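Local coordinates for protein possible galactose mutarotase (Streptomyces platensis subsp. rosaceus, PDB 4RNL) that is of unknown function but possibly interconverts the alpha and beta anomers of galactose, as an aldose 1-epimerase would, at residues Q134-S139 / D151-Y156; V38-G43 / W124-V129. All blocks are in the same frame, centred on the assembly; numbering follows the deposited sequence.

From the N terminus, the chain leaves strand 35-39 through the turn 40-43 and runs about 80 residues before W124 returns to T40, so interaction 2 closes a long loop. Interaction 1 opens afterwards and closes a short one, the ten-residue connection of the hairpin formed by strands 132-139 and 150-159. The two loops therefore lie in series along the chain, neither nesting nor crossing. Their centres are nevertheless about 8 Å apart, because strand 125-129 pairs with strand 132-139 at the edge of the nine-stranded sheet. R137 CB packs on W124 CE3 (3.4 Å). Interaction 2 ties the five-stranded N-terminal sheet to this larger one, within which interaction 1 pairs two strands.

Interaction 1 (Q134-S139 / D151-Y156)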
# COMPACT_ATOMS: atom_id res chain seq x y z
N GLN A 134 15.60 6.52 1.10
CA GLN A 134 14.62 7.53 0.73
C GLN A 134 14.49 7.61 -0.79
O GLN A 134 15.48 7.82 -1.49
CB GLN A 134 15.02 8.90 1.30
CG GLN A 134 14.07 10.05 0.96
CD GLN A 134 14.45 11.33 1.69
OE1 GLN A 134 15.15 12.18 1.15
NE2 GLN A 134 14.01 11.46 2.94
N LEU A 135 13.27 7.43 -1.29
CA LEU A 135 12.98 7.57 -2.71
C LEU A 135 12.46 8.98 -2.98
O LEU A 135 11.72 9.55 -2.18
CB LEU A 135 11.93 6.55 -3.16
CG LEU A 135 12.33 5.10 -2.90
CD1 LEU A 135 11.35 4.16 -3.54
CD2 LEU A 135 13.73 4.83 -3.41
N HIS A 136 12.85 9.55 -4.12
CA HIS A 136 12.46 10.91 -4.45
C HIS A 136 12.14 11.02 -5.93
O HIS A 136 12.90 10.54 -6.76
CB HIS A 136 13.60 11.88 -4.11
CG HIS A 136 13.34 13.29 -4.55
ND1 HIS A 136 14.27 14.05 -5.21
CD2 HIS A 136 12.25 14.08 -4.40
CE1 HIS A 136 13.77 15.25 -5.47
NE2 HIS A 136 12.54 15.29 -4.98
N ARG A 137 11.02 11.67 -6.25
CA ARG A 137 10.68 11.92 -7.65
C ARG A 137 9.70 13.06 -7.75
O ARG A 137 8.75 13.13 -6.97
CB ARG A 137 10.07 10.66 -8.29
CG ARG A 137 9.72 10.82 -9.76
CD ARG A 137 9.01 9.58 -10.29
NE ARG A 137 8.66 9.69 -11.71
CZ ARG A 137 7.50 10.17 -12.15
NH1 ARG A 137 6.57 10.58 -11.29
NH2 ARG A 137 7.28 10.24 -13.46
N VAL A 138 9.92 13.97 -8.69
CA VAL A 138 8.94 15.00 -8.97
C VAL A 138 8.00 14.50 -10.06
O VAL A 138 8.46 14.11 -11.14
CB VAL A 138 9.59 16.29 -9.45
CG1 VAL A 138 8.51 17.33 -9.76
CG2 VAL A 138 10.57 16.80 -8.41
N SER A 139 6.70 14.50 -9.78
CA SER A 139 5.69 14.17 -10.78
C SER A 139 5.27 15.50 -11.41
O SER A 139 4.69 16.36 -10.73
CB SER A 139 4.50 13.50 -10.10
OG SER A 139 3.37 13.40 -10.97
N ASP A 151 6.37 17.30 -5.72
CA ASP A 151 7.70 16.89 -5.26
C ASP A 151 7.51 15.87 -4.14
O ASP A 151 7.09 16.23 -3.04
CB ASP A 151 8.45 18.12 -4.74
CG ASP A 151 9.94 17.85 -4.53
OD1 ASP A 151 10.37 16.70 -4.63
OD2 ASP A 151 10.68 18.81 -4.24
N VAL A 152 7.82 14.60 -4.41
CA VAL A 152 7.47 13.52 -3.49
C VAL A 152 8.70 12.82 -2.93
O VAL A 152 9.63 12.50 -3.67
CB VAL A 152 6.60 12.44 -4.18
CG1 VAL A 152 6.19 11.34 -3.19
CG2 VAL A 152 5.37 13.07 -4.82
N ARG A 153 8.69 12.57 -1.62
CA ARG A 153 9.72 11.77 -0.98
C ARG A 153 9.06 10.70 -0.13
O ARG A 153 8.16 10.99 0.65
CB ARG A 153 10.62 12.63 -0.09
CG ARG A 153 11.62 13.46 -0.85
CD ARG A 153 12.53 14.24 0.06
NE ARG A 153 13.59 14.88 -0.72
CZ ARG A 153 13.43 15.99 -1.42
NH1 ARG A 153 12.25 16.60 -1.44
NH2 ARG A 153 14.45 16.49 -2.11
N VAL A 154 9.52 9.47 -0.29
CA VAL A 154 8.98 8.36 0.49
C VAL A 154 10.16 7.66 1.15
O VAL A 154 11.09 7.22 0.48
CB VAL A 154 8.20 7.38 -0.40
CG1 VAL A 154 7.70 6.21 0.43
CG2 VAL A 154 7.03 8.09 -1.07
N THR A 155 10.12 7.59 2.48
CA THR A 155 11.27 7.11 3.22
C THR A 155 10.92 5.80 3.90
O THR A 155 9.96 5.73 4.67
CB THR A 155 11.73 8.14 4.26
OG1 THR A 155 12.00 9.39 3.60
CG2 THR A 155 13.00 7.67 4.98
N TYR A 156 11.70 4.77 3.60
CA TYR A 156 11.48 3.43 4.14
C TYR A 156 12.59 3.17 5.15
O TYR A 156 13.77 3.14 4.78
CB TYR A 156 11.59 2.37 3.04
CG TYR A 156 10.63 2.48 1.86
CD1 TYR A 156 10.79 3.46 0.89
CD2 TYR A 156 9.60 1.55 1.69
CE1 TYR A 156 9.93 3.54 -0.22
CE2 TYR A 156 8.74 1.62 0.59
CZ TYR A 156 8.91 2.62 -0.35
OH TYR A 156 8.06 2.67 -1.44
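The imidazole of H136 carries the guanidinium of R153 flat on one face, centres 3.9 Å apart and planes at 14°, while its edge meets D151 and the carbonyl O of V152. H136 NE2 donates to D151 OD1 at 2.6 Å, in the ring plane and on the syn lone pair; the bond is bent, with an N-H...O angle of 146°. With CG anti to the backbone N (chi1 174°), the ring is swung across to the neighbouring strand. An alanine here would remove both ring face and N-H, and would probably leave D151 OD1 without this donor and the R153 guanidinium freer to turn. At the guanidinium edge lies Q134 OE1, 3.5 Å from R153 CD; this oxygen takes a weak hydrogen bond from R127 NH2. The same amide reaches T155, Q134 NE2 donating to T155 OG1 at 3.0 Å nearly in its own plane. On the other sheet face, L135 CD1 meets Y156 CE1 at 3.7 Å. Backbone bonds pair L135 with V154 and R137 with V152, among them L135 N to V154 O at 2.8 Å. Strand 125-129 flanks this hairpin beside 132-139, strand 162-171 beside 150-159, and strand 81-82 packs against V154 and Y156.

Interaction 2 (V38-G43 / W124-V129); sequences VLTYGG and WDAREV
T40 and W124 meet backbone to backbone, and the indole then runs on along the turn. W124 N donates to T40 O at 2.8 Å with an N-H...O angle of 172°, almost straight, the donor tilted 23° from the carbonyl plane. Followed outward, the tryptophan begins with CB, 3.7 Å from T40 O. CG anti to the carbonyl carbon (chi1 -66°) keeps the first ring atoms beside the backbone N and hence near the same oxygen, which lies at the indole edge: CD1 is 3.7 Å from T40 O. CD1 also lies 4.1 Å from G43 N, where the ring grazes the two glycines obliquely. NE1 is hydrogen-bonded to F119 O, in the loop that precedes the strand, and the F119 ring meets the indole edge-to-face. The six-membered part leads toward the neighbouring hairpin, with CE3 on the R137 side and CH2, at the tip, near V152. G42 and G43 both have positive phi, a conformation that glycine adopts readily and that carries the chain round the turn.

Past the hydrogen bond, T40 CB lies 3.4 Å from W124 O, and its methyl CG2 packs on A126 CB at 3.7 Å. The T40 hydroxyl turns to another partner, D23 N on strand 21-28. One backbone bond thus crosses between the two segments, beside this methyl contact, and a backbone bond of G42 with V122 adds an outside tie. A turn of one sheet is pinned to the start of the next sheet's edge strand, consistent with the beta-supersandwich of the galactose mutarotase family.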
# COMPACT_ATOMS: atom_id res chain seq x y z
N VAL A 38 13.57 -3.25 -1.12
CA VAL A 38 12.79 -2.20 -1.78
C VAL A 38 13.41 -1.87 -3.13
O VAL A 38 14.64 -1.71 -3.24
CB VAL A 38 12.75 -0.92 -0.92
CG1 VAL A 38 11.95 0.17 -1.62
CG2 VAL A 38 12.16 -1.20 0.47
N LEU A 39 12.57 -1.78 -4.16
CA LEU A 39 13.06 -1.51 -5.52
C LEU A 39 12.88 -0.04 -5.86
O LEU A 39 11.91 0.58 -5.44
CB LEU A 39 12.29 -2.33 -6.54
CG LEU A 39 12.09 -3.82 -6.27
CD1 LEU A 39 11.33 -4.43 -7.43
CD2 LEU A 39 13.44 -4.53 -6.06
N THR A 40 13.80 0.52 -6.64
CA THR A 40 13.62 1.89 -7.12
C THR A 40 12.51 1.96 -8.16
O THR A 40 11.98 3.03 -8.46
CB THR A 40 14.90 2.50 -7.69
OG1 THR A 40 15.38 1.69 -8.77
CG2 THR A 40 15.97 2.61 -6.61
N TYR A 41 12.15 0.81 -8.73
CA TYR A 41 10.99 0.76 -9.63
C TYR A 41 9.72 0.71 -8.81
O TYR A 41 9.51 -0.23 -8.04
CB TYR A 41 11.06 -0.48 -10.53
CG TYR A 41 9.88 -0.65 -11.49
CD1 TYR A 41 9.58 0.32 -12.44
CD2 TYR A 41 9.11 -1.81 -11.46
CE1 TYR A 41 8.52 0.15 -13.32
CE2 TYR A 41 8.05 -1.98 -12.34
CZ TYR A 41 7.76 -1.00 -13.27
OH TYR A 41 6.71 -1.17 -14.15
N GLY A 42 8.88 1.74 -8.95
CA GLY A 42 7.58 1.76 -8.31
C GLY A 42 7.62 1.70 -6.80
O GLY A 42 6.60 1.39 -6.16
N GLY A 43 8.78 1.99 -6.22
CA GLY A 43 8.96 1.95 -4.77
C GLY A 43 8.54 0.61 -4.19
O GLY A 43 8.12 0.51 -3.04
N TRP A 124 12.18 5.72 -9.31
CA TRP A 124 12.48 6.77 -8.34
C TRP A 124 13.98 6.90 -8.06
O TRP A 124 14.71 5.91 -8.11
CB TRP A 124 11.74 6.45 -7.02
CG TRP A 124 10.24 6.52 -7.16
CD1 TRP A 124 9.45 5.70 -7.91
CD2 TRP A 124 9.37 7.47 -6.55
NE1 TRP A 124 8.13 6.09 -7.80
CE2 TRP A 124 8.06 7.17 -6.96
CE3 TRP A 124 9.58 8.54 -5.67
CZ2 TRP A 124 6.95 7.91 -6.54
CZ3 TRP A 124 8.48 9.28 -5.25
CH2 TRP A 124 7.19 8.96 -5.68
N ASP A 125 14.43 8.13 -7.80
CA ASP A 125 15.80 8.35 -7.33
C ASP A 125 15.88 7.84 -5.91
O ASP A 125 14.92 7.97 -5.16
CB ASP A 125 16.15 9.85 -7.33
CG ASP A 125 16.28 10.43 -8.72
OD1 ASP A 125 16.50 9.66 -9.67
OD2 ASP A 125 16.19 11.67 -8.85
N ALA A 126 17.01 7.26 -5.53
CA ALA A 126 17.14 6.71 -4.19
C ALA A 126 18.42 7.19 -3.53
O ALA A 126 19.45 7.36 -4.18
CB ALA A 126 17.12 5.18 -4.23
N ARG A 127 18.36 7.38 -2.21
CA ARG A 127 19.60 7.59 -1.45
C ARG A 127 19.50 6.99 -0.06
O ARG A 127 18.41 6.90 0.51
CB ARG A 127 19.96 9.07 -1.37
CG ARG A 127 18.97 9.89 -0.57
CD ARG A 127 19.42 11.34 -0.45
NE ARG A 127 18.46 12.14 0.31
CZ ARG A 127 18.58 12.46 1.60
NH1 ARG A 127 19.65 12.05 2.28
NH2 ARG A 127 17.65 13.19 2.20
N GLU A 128 20.65 6.59 0.48
CA GLU A 128 20.67 6.00 1.81
C GLU A 128 20.37 7.06 2.88
O GLU A 128 20.86 8.19 2.80
CB GLU A 128 22.02 5.34 2.08
CG GLU A 128 22.10 4.57 3.41
CD GLU A 128 23.36 3.72 3.49
OE1 GLU A 128 24.12 3.72 2.50
OE2 GLU A 128 23.59 3.07 4.53
N VAL A 129 19.55 6.69 3.85
CA VAL A 129 19.36 7.49 5.05
C VAL A 129 19.60 6.58 6.25
O VAL A 129 19.74 5.37 6.09
CB VAL A 129 17.95 8.12 5.12
CG1 VAL A 129 17.73 9.11 3.98
CG2 VAL A 129 16.88 7.03 5.10